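Local coordinates for protein member of s1p family of ribosomal proteins (Pyrococcus furiosus, PDB 5YH1) that is probably an exonuclease of the DHH family that binds manganese and probably also nucleic acid, the chain here being the DHH-domain piece of a longer protein, at residues P57-H62 and E129-V134; F97-S102 and F269-G274. All coordinates share one frame; numbering follows the deposited sequence.

Contact 1: residues P57-H62 and E129-V134; sequences PIILRH and ELPLVV
Ile59 and Val134 are joined by the straightest of four backbone hydrogen bonds that zip two parallel neighbours of the central DHH-domain sheet together. Val134 N donates to Ile59 O at 2.9 Å, with an N-H...O angle of 176°. In the manner of parallel pairing, Ile59 reaches both ways along the other strand, its own N donating to Leu132 O at 3.0 Å. Leu132 N to Pro57 O and Arg61 N to Val134 O complete the set, and the short axes run only 17° apart. Between these bonds the backbones also touch through CA-H...O contacts, the shortest of three at Leu60 CA to Val134 O, 3.2 Å.

The two faces of the sheet are packed differently. On one, CG2 of Ile58 meets CG2 of Val134 at 4.2 Å while Leu60 lies beside the same valine; helix 32-53 covers this side through Ile52 against Ile58 and Met47, Ile48 and Ala51 against Leu132. On the other, Ile59 and Pro131 lie side by side and point the same way, with Met119 of helix 109-126 against both. Arg61 bends at chi2 and carries its guanidinium off to a salt bridge with Asp115. With CG1 of Ile59 placed opposite the carbonyl carbon (chi1 -54°), the chain extends beside the proline ring, bringing CD1 of Ile59 to 3.6 Å from Pro131 CG.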
loop_
_atom_site.group_PDB
_atom_site.type_symbol
_atom_site.label_atom_id
_atom_site.label_comp_id
_atom_site.label_asym_id
_atom_site.label_seq_id
_atom_site.Cartn_x
_atom_site.Cartn_y
_atom_site.Cartn_z
ATOM N N PRO A 57 -20.814 -10.703 -14.922
ATOM C CA PRO A 57 -20.177 -9.499 -14.396
ATOM C C PRO A 57 -19.311 -8.796 -15.425
ATOM O O PRO A 57 -18.898 -9.400 -16.417
ATOM C CB PRO A 57 -19.313 -10.006 -13.230
ATOM C CG PRO A 57 -19.218 -11.475 -13.384
ATOM C CD PRO A 57 -20.340 -11.935 -14.265
ATOM N N ILE A 58 -19.068 -7.511 -15.181
ATOM C CA ILE A 58 -18.226 -6.690 -16.022
ATOM C C ILE A 58 -17.169 -6.026 -15.151
ATOM O O ILE A 58 -17.483 -5.478 -14.095
ATOM C CB ILE A 58 -19.065 -5.614 -16.737
ATOM C CG1 ILE A 58 -20.029 -6.276 -17.722
ATOM C CG2 ILE A 58 -18.172 -4.595 -17.444
ATOM C CD1 ILE A 58 -21.008 -5.306 -18.358
ATOM N N ILE A 59 -15.919 -6.091 -15.598
ATOM C CA ILE A 59 -14.846 -5.289 -15.026
ATOM C C ILE A 59 -14.476 -4.225 -16.042
ATOM O O ILE A 59 -14.121 -4.547 -17.180
ATOM C CB ILE A 59 -13.558 -6.086 -14.775
ATOM C CG1 ILE A 59 -13.828 -7.315 -13.942
ATOM C CG2 ILE A 59 -12.526 -5.208 -14.071
ATOM C CD1 ILE A 59 -12.603 -8.204 -13.864
ATOM N N LEU A 60 -14.547 -2.970 -15.617
ATOM C CA LEU A 60 -14.116 -1.848 -16.442
ATOM C C LEU A 60 -12.853 -1.223 -15.847
ATOM O O LEU A 60 -12.882 -0.659 -14.756
ATOM C CB LEU A 60 -15.246 -0.821 -16.577
ATOM C CG LEU A 60 -15.107 0.192 -17.716
ATOM C CD1 LEU A 60 -16.434 0.851 -18.016
ATOM C CD2 LEU A 60 -14.072 1.261 -17.400
ATOM N N ARG A 61 -11.748 -1.344 -16.575
ATOM C CA ARG A 61 -10.475 -0.713 -16.226
ATOM C C ARG A 61 -10.294 0.529 -17.070
ATOM O O ARG A 61 -10.517 0.482 -18.285
ATOM C CB ARG A 61 -9.317 -1.651 -16.538
ATOM C CG ARG A 61 -9.091 -2.737 -15.514
ATOM C CD ARG A 61 -8.003 -2.321 -14.549
ATOM N NE ARG A 61 -7.929 -3.216 -13.402
ATOM C CZ ARG A 61 -7.439 -2.864 -12.219
ATOM N NH1 ARG A 61 -6.968 -1.637 -12.020
ATOM N NH2 ARG A 61 -7.407 -3.743 -11.233
ATOM N N HIS A 62 -9.869 1.625 -16.443
ATOM C CA HIS A 62 -9.568 2.855 -17.162
ATOM C C HIS A 62 -8.362 3.581 -16.593
ATOM O O HIS A 62 -8.099 3.533 -15.391
ATOM C CB HIS A 62 -10.785 3.794 -17.181
ATOM C CG HIS A 62 -11.162 4.337 -15.838
ATOM N ND1 HIS A 62 -10.493 5.384 -15.244
ATOM C CD2 HIS A 62 -12.146 3.985 -14.978
ATOM C CE1 HIS A 62 -11.042 5.650 -14.074
ATOM N NE2 HIS A 62 -12.048 4.818 -13.890
ATOM N N GLU A 129 -20.322 -16.346 -13.517
ATOM C CA GLU A 129 -19.542 -16.488 -14.739
ATOM C C GLU A 129 -18.327 -15.565 -14.672
ATOM O O GLU A 129 -18.310 -14.580 -13.927
ATOM C CB GLU A 129 -20.383 -16.111 -15.958
ATOM C CG GLU A 129 -21.585 -17.004 -16.209
ATOM C CD GLU A 129 -21.212 -18.294 -16.901
ATOM O OE1 GLU A 129 -20.487 -19.108 -16.303
ATOM O OE2 GLU A 129 -21.649 -18.499 -18.051
ATOM N N LEU A 130 -17.311 -15.884 -15.459
ATOM C CA LEU A 130 -16.155 -15.015 -15.591
ATOM C C LEU A 130 -16.571 -13.753 -16.356
ATOM O O LEU A 130 -17.440 -13.802 -17.230
ATOM C CB LEU A 130 -15.015 -15.733 -16.296
ATOM C CG LEU A 130 -14.468 -16.973 -15.583
ATOM C CD1 LEU A 130 -13.294 -17.527 -16.371
ATOM C CD2 LEU A 130 -14.056 -16.692 -14.147
ATOM N N PRO A 131 -15.983 -12.611 -16.001
ATOM C CA PRO A 131 -16.502 -11.337 -16.501
ATOM C C PRO A 131 -16.116 -11.021 -17.933
ATOM O O PRO A 131 -15.205 -11.628 -18.483
ATOM C CB PRO A 131 -15.862 -10.307 -15.565
ATOM C CG PRO A 131 -14.614 -10.969 -15.095
ATOM C CD PRO A 131 -14.965 -12.416 -14.959
ATOM N N LEU A 132 -16.853 -10.088 -18.521
ATOM C CA LEU A 132 -16.397 -9.356 -19.684
ATOM C C LEU A 132 -15.489 -8.258 -19.145
ATOM O O LEU A 132 -15.859 -7.541 -18.208
ATOM C CB LEU A 132 -17.585 -8.732 -20.428
ATOM C CG LEU A 132 -17.283 -7.827 -21.626
ATOM C CD1 LEU A 132 -16.742 -8.659 -22.773
ATOM C CD2 LEU A 132 -18.530 -7.065 -22.058
ATOM N N VAL A 133 -14.308 -8.139 -19.736
ATOM C CA VAL A 133 -13.351 -7.104 -19.378
ATOM C C VAL A 133 -13.366 -5.992 -20.435
ATOM O O VAL A 133 -13.197 -6.262 -21.640
ATOM C CB VAL A 133 -11.936 -7.697 -19.240
ATOM C CG1 VAL A 133 -10.910 -6.605 -18.982
ATOM C CG2 VAL A 133 -11.903 -8.725 -18.110
ATOM N N VAL A 134 -13.592 -4.760 -19.973
ATOM C CA VAL A 134 -13.596 -3.565 -20.825
ATOM C C VAL A 134 -12.485 -2.648 -20.349
ATOM O O VAL A 134 -12.502 -2.210 -19.191
ATOM C CB VAL A 134 -14.938 -2.802 -20.747
ATOM C CG1 VAL A 134 -14.938 -1.611 -21.699
ATOM C CG2 VAL A 134 -16.112 -3.728 -21.050
#

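Contact 2: residues F97-S102 and F269-G274; sequences FKRRPS and FMDGRG
Arg99 meets the loop at Asp271 end-on, with both terminal nitrogens on one backbone oxygen: NH1 lies 3.0 Å and NH2 2.9 Å from Asp271 O. The oxygen sits at the edge of the guanidinium, in its plane. Relative to the carbonyl plane the two donors differ, since NH1 lies on a lone pair whereas NH2 stands 47° above it. The bend at chi3 of Arg99 (54°) turns its end back to this oxygen, and CB of Asp271 lies over one face of the guanidinium.

The carboxylate is turned 37° from the guanidinium plane of Arg99 and bonds mainly within its own loop. Asp271 OD1 accepts from Arg273 N at 3.0 Å, closing an Asx turn, while OD2 forms a salt bridge with Arg273 NH1 at 2.8 Å, though the hydrogen bond within it is weak. Arg273, bent at chi3, brings its end back toward the strand, where one face of its guanidinium receives Arg99 NH2. The two like charges probably tolerate each other because Glu76 forms salt bridges with NE of both arginines.

One water joins Arg99 N to Arg273 NH2; a second bridges Pro101 O and Phe269 O. Beside it the Pro101 ring packs against the loop backbone, CG lying 3.5 Å from Met270 O. The loop, between helices 250-267 and 276-279, thus rests against an edge strand of the parallel sheet, with Glu76 supplied by helix 66-86 and Phe118 of a second subunit packing on selenomethionine Met270.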
loop_
_atom_site.group_PDB
_atom_site.type_symbol
_atom_site.label_atom_id
_atom_site.label_comp_id
_atom_site.label_asym_id
_atom_site.label_seq_id
_atom_site.Cartn_x
_atom_site.Cartn_y
_atom_site.Cartn_z
ATOM N N PHE A 97 -20.932 -5.199 -11.554
ATOM C CA PHE A 97 -20.126 -4.195 -12.225
ATOM C C PHE A 97 -19.062 -3.615 -11.301
ATOM O O PHE A 97 -19.366 -3.172 -10.192
ATOM C CB PHE A 97 -20.996 -3.067 -12.771
ATOM C CG PHE A 97 -20.211 -1.995 -13.469
ATOM C CD1 PHE A 97 -19.868 -2.132 -14.799
ATOM C CD2 PHE A 97 -19.794 -0.861 -12.784
ATOM C CE1 PHE A 97 -19.132 -1.163 -15.450
ATOM C CE2 PHE A 97 -19.057 0.119 -13.428
ATOM C CZ PHE A 97 -18.729 -0.034 -14.763
ATOM N N LYS A 98 -17.825 -3.589 -11.788
ATOM C CA LYS A 98 -16.706 -3.005 -11.068
ATOM C C LYS A 98 -15.916 -2.076 -11.976
ATOM O O LYS A 98 -15.552 -2.455 -13.085
ATOM C CB LYS A 98 -15.777 -4.110 -10.565
ATOM C CG LYS A 98 -16.409 -5.034 -9.541
ATOM C CD LYS A 98 -16.610 -4.305 -8.218
ATOM C CE LYS A 98 -17.647 -4.995 -7.351
ATOM N NZ LYS A 98 -17.215 -6.347 -6.949
ATOM N N ARG A 99 -15.644 -0.865 -11.492
ATOM C CA ARG A 99 -14.797 0.087 -12.193
ATOM C C ARG A 99 -13.513 0.264 -11.388
ATOM O O ARG A 99 -13.565 0.589 -10.205
ATOM C CB ARG A 99 -15.537 1.419 -12.390
ATOM C CG ARG A 99 -14.781 2.441 -13.223
ATOM C CD ARG A 99 -15.624 3.670 -13.534
ATOM N NE ARG A 99 -16.175 4.282 -12.323
ATOM C CZ ARG A 99 -15.498 5.038 -11.467
ATOM N NH1 ARG A 99 -14.230 5.313 -11.672
ATOM N NH2 ARG A 99 -16.098 5.534 -10.399
ATOM N N ARG A 100 -12.367 0.054 -12.041
ATOM C CA ARG A 100 -11.059 0.116 -11.386
ATOM C C ARG A 100 -10.086 0.971 -12.181
ATOM O O ARG A 100 -9.768 0.635 -13.319
ATOM C CB ARG A 100 -10.483 -1.287 -11.231
ATOM C CG ARG A 100 -11.320 -2.160 -10.326
ATOM C CD ARG A 100 -10.803 -3.587 -10.225
ATOM N NE ARG A 100 -11.708 -4.363 -9.375
ATOM C CZ ARG A 100 -12.015 -5.646 -9.535
ATOM N NH1 ARG A 100 -11.477 -6.381 -10.512
ATOM N NH2 ARG A 100 -12.877 -6.198 -8.700
ATOM N N PRO A 101 -9.603 2.082 -11.589
ATOM C CA PRO A 101 -8.617 2.873 -12.311
ATOM C C PRO A 101 -7.257 2.188 -12.377
ATOM O O PRO A 101 -6.927 1.384 -11.505
ATOM C CB PRO A 101 -8.512 4.167 -11.495
ATOM C CG PRO A 101 -9.711 4.192 -10.632
ATOM C CD PRO A 101 -10.040 2.756 -10.356
ATOM N N SER A 102 -6.506 2.513 -13.424
ATOM C CA SER A 102 -5.131 2.095 -13.597
ATOM C C SER A 102 -4.314 3.364 -13.680
ATOM O O SER A 102 -4.569 4.211 -14.546
ATOM C CB SER A 102 -4.972 1.295 -14.891
ATOM O OG SER A 102 -5.621 0.039 -14.795
ATOM N N PHE A 269 -5.871 4.401 -5.822
ATOM C CA PHE A 269 -6.420 3.173 -6.401
ATOM C C PHE A 269 -7.936 3.092 -6.226
ATOM O O PHE A 269 -8.597 2.269 -6.862
ATOM C CB PHE A 269 -5.757 1.939 -5.776
ATOM C CG PHE A 269 -4.250 1.959 -5.833
ATOM C CD1 PHE A 269 -3.582 1.877 -7.057
ATOM C CD2 PHE A 269 -3.493 2.048 -4.656
ATOM C CE1 PHE A 269 -2.195 1.892 -7.111
ATOM C CE2 PHE A 269 -2.102 2.064 -4.705
ATOM C CZ PHE A 269 -1.453 1.988 -5.935
HETATM N N MSE A 270 -8.493 3.955 -5.382
HETATM C CA MSE A 270 -9.949 4.042 -5.238
HETATM C C MSE A 270 -10.527 4.662 -6.485
HETATM O O MSE A 270 -9.816 5.288 -7.258
HETATM C CB MSE A 270 -10.309 4.842 -3.989
HETATM C CG MSE A 270 -9.726 4.176 -2.740
HETATM SE SE MSE A 270 -10.381 5.116 -1.128
HETATM C CE MSE A 270 -12.100 4.178 -1.091
ATOM N N ASP A 271 -11.828 4.499 -6.692
ATOM C CA ASP A 271 -12.443 4.859 -7.975
ATOM C C ASP A 271 -13.246 6.160 -7.945
ATOM O O ASP A 271 -13.780 6.577 -8.967
ATOM C CB ASP A 271 -13.305 3.709 -8.506
ATOM C CG ASP A 271 -14.455 3.350 -7.593
ATOM O OD1 ASP A 271 -14.906 4.195 -6.781
ATOM O OD2 ASP A 271 -14.932 2.200 -7.712
ATOM N N GLY A 272 -13.339 6.780 -6.773
ATOM C CA GLY A 272 -13.992 8.076 -6.631
ATOM C C GLY A 272 -15.509 8.067 -6.674
ATOM O O GLY A 272 -16.129 9.131 -6.719
ATOM N N ARG A 273 -16.121 6.885 -6.658
ATOM C CA ARG A 273 -17.588 6.784 -6.690
ATOM C C ARG A 273 -18.190 7.569 -5.526
ATOM O O ARG A 273 -17.750 7.426 -4.387
ATOM C CB ARG A 273 -18.047 5.322 -6.631
ATOM C CG ARG A 273 -19.552 5.146 -6.597
ATOM C CD ARG A 273 -19.991 3.698 -6.801
ATOM N NE ARG A 273 -19.457 3.127 -8.042
ATOM C CZ ARG A 273 -18.360 2.366 -8.135
ATOM N NH1 ARG A 273 -17.642 2.037 -7.054
ATOM N NH2 ARG A 273 -17.963 1.918 -9.328
ATOM N N GLY A 274 -19.190 8.388 -5.837
ATOM C CA GLY A 274 -19.830 9.274 -4.875
ATOM C C GLY A 274 -19.292 10.681 -4.971
ATOM O O GLY A 274 -19.909 11.618 -4.458
HETATM O O HOH W 1 -16.626 -0.510 -8.679
HETATM O O HOH W 2 -8.089 0.494 -8.952
#

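The two contacts build outward from one parallel sheet, their centres 13 Å apart. Strand 58-63 separates its neighbours 97-102 and 132-136, so contact 1 joins two inner strands while contact 2 attaches a distant loop to a strand at one edge of the sheet. Backbone pairing between strands 58-63 and 97-102 links them directly, and His62 NE2 also bonds to Arg99 NH1. Along the chain the segments alternate: 57-62, 97-102, 129-134, then 269-274. The manganese ion, held by Asp67, Asp137, His163 and Asp229, lies about 13 Å from the side chains of Leu60 and Pro101, so both contacts belong to the sheet framework near the metal site rather than to its ligands.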